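Local coordinates for periplasmic sugar-binding protein (PDB 4RXU) that probably serves as the sugar-capturing component of an ABC transporter and binds beta-D-glucopyranose in a cleft between its two lobes, at residues I115-L120 and Y129-D134; Y272-Q277 and G290-T295. All coordinates share one frame; numbering follows the deposited sequence.

Contact 1. Residues I115-L120 and Y129-D134; sequences ISYDRL and YYVTFD. With BGC (beta-D-glucopyranose), chain C.
I115, S116 and Y117 pair in parallel with Y129, Y130 and V131, joining two strands of one lobe's sheet whose axes approach to 4.6 Å. S116 is held through its backbone N and O, the N bonded to Y129 O and the O taking V131 N at 2.9 Å. D118 N to V131 O (2.8 Å) carries the pairing past the end of strand 113-117, where D118, at a positive phi of 70°, turns the chain aside, leaving its own side chain and that of R119 to reach the sugar. On one sheet face I115 CG2 packs on V131 CG2 at 3.6 Å, while V131 CG1 approaches Y117 CD1 obliquely. On the other, Y130 holds CG anti to its N (chi1 -178°), which sets the ring edge-on to the turn. S116 O borders the ring edge, L120 CD1 makes a CH-pi contact 3.9 Å from the ring centroid, and T132 CB lies over the opposite face. The Y130 hydroxyl donates to D118 O (2.7 Å) from above the carbonyl plane and accepts from water 2, which also takes L120 N. A phenylalanine in place of Y130 would probably leave D118 O one donor short and water 2 without this acceptor. Water 1 and N168 also donate to D118 O. Glucose O2 donates to D118 OD2 at 2.7 Å, while OD1 pairs with R44. R119 grips the sugar edge-on, NE to O1 and NH2 to O5, each 3.0 Å and nearly straight; NH2 also pairs with E42. Three donors on one carbonyl therefore hold the turn that presents a carboxylate and a guanidinium to neighbouring sugar oxygens, and the opposite charges of R44 and E42 probably help stabilise both groups.

Contact 2. Residues Y272-Q277 and G290-T295; sequences YFVTGQ and GRQSMT
Y272 and V274 lie on an outer strand (269-274) of the second lobe's parallel sheet, in a type I periplasmic binding protein fold, and meet R291 to S293 of the loop that follows helix 281-288. The two segments run in broadly the same direction, 35° apart. Y272 places CG between its backbone N and carbonyl carbon (chi1 65°), a rotamer that swings the phenol to the loop. There OH donates to R291 O at 2.7 Å, with that oxygen in the plane of the ring at its edge. Water 3 donates to the same hydroxyl and accepts from R291 NE, tying the bent arginine chain back to the phenol. V274 CG1 rests on Q292 CA at 3.7 Å. S293 does a strand neighbour's work with its side chain: turned beside its own N (chi1 -50°), OG accepts V274 N at 2.9 Å. V274 O in return takes S293 N at 3.2 Å and, weakly, M294 N. The M294 chain bends twice, bringing SD against T275 CB (3.9 Å) and to a weak bond from G276 N. At G276 any CB would collide with the Q292 amide. That glutamine stretches along its own loop, OE1 bonded to S283 and NE2 shared with D253. NE2 also donates to M294 O at 3.0 Å, the oxygen almost exactly in the amide plane while the nitrogen stands above the carbonyl plane.

Contact 1 and contact 2 belong to different lobes, with centres 26 Å apart on opposite sides of the chain's centre, and their nearest atoms are about 7 Å apart without touching. Glucose relates them. Residues 115-120 supply D118 and R119 directly, whereas 272-277 brings the Q277 side chain to about 4 Å from the sugar; Q277 OE1 also bonds K298, which hydrogen-bonds the sugar, as does the next residue after Q277, D278. The chain adds a second connection: D134, ending contact 1, caps helix 135-148, whose Y145 and L146 pack on M294 and T275 of contact 2. Segment 290-295 in turn leads into strand 295-298 and then helix 300-315, where L303 touches V131.

Contact 1. Residues I115-L120 and Y129-D134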
loop_
_atom_site.group_PDB
_atom_site.type_symbol
_atom_site.label_atom_id
_atom_site.label_comp_id
_atom_site.label_asym_id
_atom_site.label_seq_id
_atom_site.Cartn_x
_atom_site.Cartn_y
_atom_site.Cartn_z
ATOM N N ILE A 115 4.344 14.369 10.937
ATOM C CA ILE A 115 3.331 13.334 10.815
ATOM C C ILE A 115 3.697 12.532 9.560
ATOM O O ILE A 115 3.528 12.981 8.424
ATOM C CB ILE A 115 1.930 13.923 10.644
ATOM C CG1 ILE A 115 1.580 14.843 11.824
ATOM C CG2 ILE A 115 0.908 12.803 10.472
ATOM C CD1 ILE A 115 0.214 15.500 11.730
ATOM N N SER A 116 4.215 11.331 9.774
ATOM C CA SER A 116 4.471 10.432 8.668
ATOM C C SER A 116 3.083 9.930 8.198
ATOM O O SER A 116 2.229 9.628 9.019
ATOM C CB SER A 116 5.366 9.295 9.152
ATOM O OG SER A 116 6.016 8.597 8.106
ATOM N N TYR A 117 2.881 9.903 6.884
ATOM C CA TYR A 117 1.573 9.725 6.294
ATOM C C TYR A 117 1.600 8.535 5.348
ATOM O O TYR A 117 2.357 8.517 4.386
ATOM C CB TYR A 117 1.185 10.976 5.523
ATOM C CG TYR A 117 -0.189 10.890 4.884
ATOM C CD1 TYR A 117 -1.341 11.050 5.619
ATOM C CD2 TYR A 117 -0.313 10.624 3.537
ATOM C CE1 TYR A 117 -2.587 10.939 5.029
ATOM C CE2 TYR A 117 -1.550 10.545 2.932
ATOM C CZ TYR A 117 -2.683 10.688 3.692
ATOM O OH TYR A 117 -3.902 10.578 3.075
ATOM N N ASP A 118 0.768 7.550 5.675
ATOM C CA ASP A 118 0.603 6.288 4.951
ATOM C C ASP A 118 1.813 5.377 5.085
ATOM O O ASP A 118 1.667 4.223 5.462
ATOM C CB ASP A 118 0.248 6.451 3.479
ATOM C CG ASP A 118 -0.194 5.152 2.890
ATOM O OD1 ASP A 118 -1.392 4.827 3.062
ATOM O OD2 ASP A 118 0.661 4.416 2.323
ATOM N N ARG A 119 2.986 5.883 4.706
ATOM C CA ARG A 119 4.253 5.164 4.794
ATOM C C ARG A 119 5.062 5.756 5.913
ATOM O O ARG A 119 4.960 6.959 6.201
ATOM C CB ARG A 119 5.063 5.320 3.509
ATOM C CG ARG A 119 4.406 4.752 2.289
ATOM C CD ARG A 119 5.221 5.097 1.062
ATOM N NE ARG A 119 4.694 4.470 -0.124
ATOM C CZ ARG A 119 5.129 4.704 -1.348
ATOM N NH1 ARG A 119 6.081 5.604 -1.555
ATOM N NH2 ARG A 119 4.596 4.050 -2.362
ATOM N N LEU A 120 5.866 4.901 6.534
ATOM C CA LEU A 120 6.640 5.273 7.696
ATOM C C LEU A 120 8.063 5.722 7.345
ATOM O O LEU A 120 8.800 5.031 6.655
ATOM C CB LEU A 120 6.694 4.058 8.633
ATOM C CG LEU A 120 7.305 4.253 10.020
ATOM C CD1 LEU A 120 6.622 5.372 10.793
ATOM C CD2 LEU A 120 7.279 2.924 10.769
ATOM N N TYR A 129 4.143 11.387 14.796
ATOM C CA TYR A 129 2.927 10.547 14.613
ATOM C C TYR A 129 3.011 9.851 13.283
ATOM O O TYR A 129 3.689 10.325 12.352
ATOM C CB TYR A 129 1.621 11.380 14.690
ATOM C CG TYR A 129 1.517 12.056 16.013
ATOM C CD1 TYR A 129 1.007 11.379 17.119
ATOM C CD2 TYR A 129 2.050 13.336 16.198
ATOM C CE1 TYR A 129 0.992 11.971 18.372
ATOM C CE2 TYR A 129 2.049 13.932 17.448
ATOM C CZ TYR A 129 1.515 13.239 18.528
ATOM O OH TYR A 129 1.465 13.780 19.785
ATOM N N TYR A 130 2.266 8.767 13.197
ATOM C CA TYR A 130 2.116 8.008 11.962
ATOM C C TYR A 130 0.620 7.752 11.681
ATOM O O TYR A 130 -0.026 6.986 12.392
ATOM C CB TYR A 130 2.859 6.681 12.086
ATOM C CG TYR A 130 2.845 5.800 10.856
ATOM C CD1 TYR A 130 2.805 6.315 9.570
ATOM C CD2 TYR A 130 2.897 4.425 10.995
ATOM C CE1 TYR A 130 2.815 5.470 8.463
ATOM C CE2 TYR A 130 2.937 3.573 9.917
ATOM C CZ TYR A 130 2.909 4.079 8.643
ATOM O OH TYR A 130 2.958 3.200 7.596
ATOM N N VAL A 131 0.115 8.399 10.653
ATOM C CA VAL A 131 -1.248 8.207 10.185
ATOM C C VAL A 131 -1.184 7.139 9.102
ATOM O O VAL A 131 -0.525 7.298 8.089
ATOM C CB VAL A 131 -1.828 9.514 9.609
ATOM C CG1 VAL A 131 -3.162 9.271 8.925
ATOM C CG2 VAL A 131 -1.960 10.565 10.702
ATOM N N THR A 132 -1.875 6.036 9.352
ATOM C CA THR A 132 -1.725 4.834 8.541
ATOM C C THR A 132 -2.991 3.987 8.486
ATOM O O THR A 132 -3.831 4.025 9.395
ATOM C CB THR A 132 -0.538 3.980 9.079
ATOM O OG1 THR A 132 -0.263 2.876 8.212
ATOM C CG2 THR A 132 -0.823 3.418 10.495
ATOM N N PHE A 133 -3.091 3.206 7.421
ATOM C CA PHE A 133 -3.987 2.062 7.419
ATOM C C PHE A 133 -3.319 0.883 8.113
ATOM O O PHE A 133 -2.102 0.844 8.322
ATOM C CB PHE A 133 -4.363 1.660 6.005
ATOM C CG PHE A 133 -5.120 2.716 5.253
ATOM C CD1 PHE A 133 -6.416 3.056 5.604
ATOM C CD2 PHE A 133 -4.517 3.379 4.183
ATOM C CE1 PHE A 133 -7.097 4.018 4.896
ATOM C CE2 PHE A 133 -5.206 4.334 3.477
ATOM C CZ PHE A 133 -6.493 4.647 3.836
ATOM N N ASP A 134 -4.109 -0.115 8.467
ATOM C CA ASP A 134 -3.558 -1.338 9.082
ATOM C C ASP A 134 -2.932 -2.208 7.979
ATOM O O ASP A 134 -3.588 -3.063 7.387
ATOM C CB ASP A 134 -4.678 -2.097 9.783
ATOM C CG ASP A 134 -4.190 -3.294 10.597
ATOM O OD1 ASP A 134 -3.064 -3.795 10.376
ATOM O OD2 ASP A 134 -4.963 -3.760 11.476
HETATM C C2 BGC C . 0.393 2.408 -0.320
HETATM C C3 BGC C . -0.488 1.644 -1.288
HETATM C C4 BGC C . -0.028 1.923 -2.712
HETATM C C5 BGC C . 1.472 1.667 -2.868
HETATM C C6 BGC C . 2.018 2.083 -4.215
HETATM C C1 BGC C . 1.792 1.879 -0.587
HETATM O O1 BGC C . 2.719 2.296 0.373
HETATM O O2 BGC C . -0.034 2.145 1.021
HETATM O O3 BGC C . -1.833 2.070 -1.090
HETATM O O4 BGC C . -0.692 0.997 -3.594
HETATM O O5 BGC C . 2.198 2.358 -1.870
HETATM O O6 BGC C . 1.628 3.414 -4.562
HETATM O O HOH W 1 -1.159 3.249 5.304
HETATM O O HOH W 2 5.299 1.919 6.686
#

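Contact 2. Residues Y272-Q277 and G290-T295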
loop_
_atom_site.group_PDB
_atom_site.type_symbol
_atom_site.label_atom_id
_atom_site.label_comp_id
_atom_site.label_asym_id
_atom_site.label_seq_id
_atom_site.Cartn_x
_atom_site.Cartn_y
_atom_site.Cartn_z
ATOM N N TYR A 272 -7.550 -18.044 -12.607
ATOM C CA TYR A 272 -6.659 -17.419 -11.644
ATOM C C TYR A 272 -7.470 -16.623 -10.633
ATOM O O TYR A 272 -8.554 -16.077 -10.937
ATOM C CB TYR A 272 -5.598 -16.526 -12.299
ATOM C CG TYR A 272 -6.157 -15.313 -12.998
ATOM C CD1 TYR A 272 -6.436 -14.139 -12.300
ATOM C CD2 TYR A 272 -6.373 -15.326 -14.378
ATOM C CE1 TYR A 272 -6.969 -13.030 -12.949
ATOM C CE2 TYR A 272 -6.899 -14.220 -15.043
ATOM C CZ TYR A 272 -7.203 -13.082 -14.333
ATOM O OH TYR A 272 -7.727 -12.002 -15.010
ATOM N N PHE A 273 -6.936 -16.611 -9.413
ATOM C CA PHE A 273 -7.397 -15.782 -8.313
ATOM C C PHE A 273 -6.312 -14.756 -8.041
ATOM O O PHE A 273 -5.146 -15.115 -7.906
ATOM C CB PHE A 273 -7.656 -16.653 -7.086
ATOM C CG PHE A 273 -8.761 -17.641 -7.286
ATOM C CD1 PHE A 273 -8.509 -18.899 -7.826
ATOM C CD2 PHE A 273 -10.055 -17.303 -6.952
ATOM C CE1 PHE A 273 -9.539 -19.800 -8.015
ATOM C CE2 PHE A 273 -11.086 -18.199 -7.141
ATOM C CZ PHE A 273 -10.826 -19.445 -7.676
ATOM N N VAL A 274 -6.658 -13.475 -8.024
ATOM C CA VAL A 274 -5.656 -12.423 -7.864
ATOM C C VAL A 274 -6.159 -11.343 -6.913
ATOM O O VAL A 274 -7.327 -10.922 -6.945
ATOM C CB VAL A 274 -5.230 -11.769 -9.203
ATOM C CG1 VAL A 274 -6.386 -11.039 -9.884
ATOM C CG2 VAL A 274 -4.029 -10.860 -8.983
ATOM N N THR A 275 -5.231 -10.882 -6.081
ATOM C CA THR A 275 -5.492 -9.915 -5.032
ATOM C C THR A 275 -5.129 -8.513 -5.488
ATOM O O THR A 275 -4.664 -8.322 -6.595
ATOM C CB THR A 275 -4.708 -10.280 -3.755
ATOM O OG1 THR A 275 -3.307 -10.205 -4.010
ATOM C CG2 THR A 275 -5.072 -11.646 -3.289
ATOM N N GLY A 276 -5.382 -7.535 -4.623
ATOM C CA GLY A 276 -4.996 -6.142 -4.876
ATOM C C GLY A 276 -5.314 -5.258 -3.687
ATOM O O GLY A 276 -5.683 -5.736 -2.628
ATOM N N GLN A 277 -5.104 -3.961 -3.855
ATOM C CA GLN A 277 -5.541 -2.981 -2.875
ATOM C C GLN A 277 -5.573 -1.595 -3.497
ATOM O O GLN A 277 -4.887 -1.352 -4.480
ATOM C CB GLN A 277 -4.631 -2.935 -1.641
ATOM C CG GLN A 277 -3.266 -2.324 -1.892
ATOM C CD GLN A 277 -2.443 -2.264 -0.627
ATOM O OE1 GLN A 277 -2.803 -1.581 0.334
ATOM N NE2 GLN A 277 -1.340 -2.991 -0.613
ATOM N N GLY A 290 -14.962 -9.659 -13.627
ATOM C CA GLY A 290 -14.405 -10.981 -13.371
ATOM C C GLY A 290 -12.946 -11.160 -13.749
ATOM O O GLY A 290 -12.510 -12.274 -13.992
ATOM N N ARG A 291 -12.204 -10.064 -13.791
ATOM C CA ARG A 291 -10.788 -10.090 -14.208
ATOM C C ARG A 291 -9.827 -9.889 -13.058
ATOM O O ARG A 291 -8.648 -10.191 -13.206
ATOM C CB ARG A 291 -10.504 -9.033 -15.270
ATOM C CG ARG A 291 -11.399 -9.119 -16.501
ATOM C CD ARG A 291 -10.789 -8.397 -17.662
ATOM N NE ARG A 291 -9.657 -9.191 -18.104
ATOM C CZ ARG A 291 -8.610 -8.731 -18.766
ATOM N NH1 ARG A 291 -8.514 -7.456 -19.097
ATOM N NH2 ARG A 291 -7.648 -9.579 -19.089
ATOM N N GLN A 292 -10.331 -9.411 -11.921
ATOM C CA GLN A 292 -9.552 -9.319 -10.697
ATOM C C GLN A 292 -10.476 -9.813 -9.605
ATOM O O GLN A 292 -11.659 -9.549 -9.636
ATOM C CB GLN A 292 -9.130 -7.873 -10.451
ATOM C CG GLN A 292 -8.454 -7.613 -9.102
ATOM C CD GLN A 292 -7.909 -6.191 -8.955
ATOM O OE1 GLN A 292 -7.564 -5.514 -9.943
ATOM N NE2 GLN A 292 -7.741 -5.762 -7.702
ATOM N N SER A 293 -9.955 -10.551 -8.646
ATOM C CA SER A 293 -10.815 -11.246 -7.681
ATOM C C SER A 293 -11.271 -10.368 -6.529
ATOM O O SER A 293 -12.400 -10.443 -6.061
ATOM C CB SER A 293 -10.097 -12.490 -7.113
ATOM O OG SER A 293 -9.569 -13.275 -8.146
ATOM N N MET A 294 -10.360 -9.540 -6.046
ATOM C CA MET A 294 -10.630 -8.708 -4.893
ATOM C C MET A 294 -9.697 -7.544 -4.839
ATOM O O MET A 294 -8.643 -7.549 -5.454
ATOM C CB MET A 294 -10.490 -9.486 -3.581
ATOM C CG MET A 294 -9.068 -9.951 -3.266
ATOM S SD MET A 294 -7.986 -8.760 -2.329
ATOM C CE MET A 294 -8.305 -9.361 -0.656
ATOM N N THR A 295 -10.106 -6.546 -4.063
ATOM C CA THR A 295 -9.215 -5.474 -3.673
ATOM C C THR A 295 -9.444 -5.172 -2.189
ATOM O O THR A 295 -10.552 -5.271 -1.673
ATOM C CB THR A 295 -9.394 -4.186 -4.532
ATOM O OG1 THR A 295 -8.320 -3.263 -4.287
ATOM C CG2 THR A 295 -10.733 -3.504 -4.243
HETATM O O HOH W 3 -9.089 -11.890 -17.430
#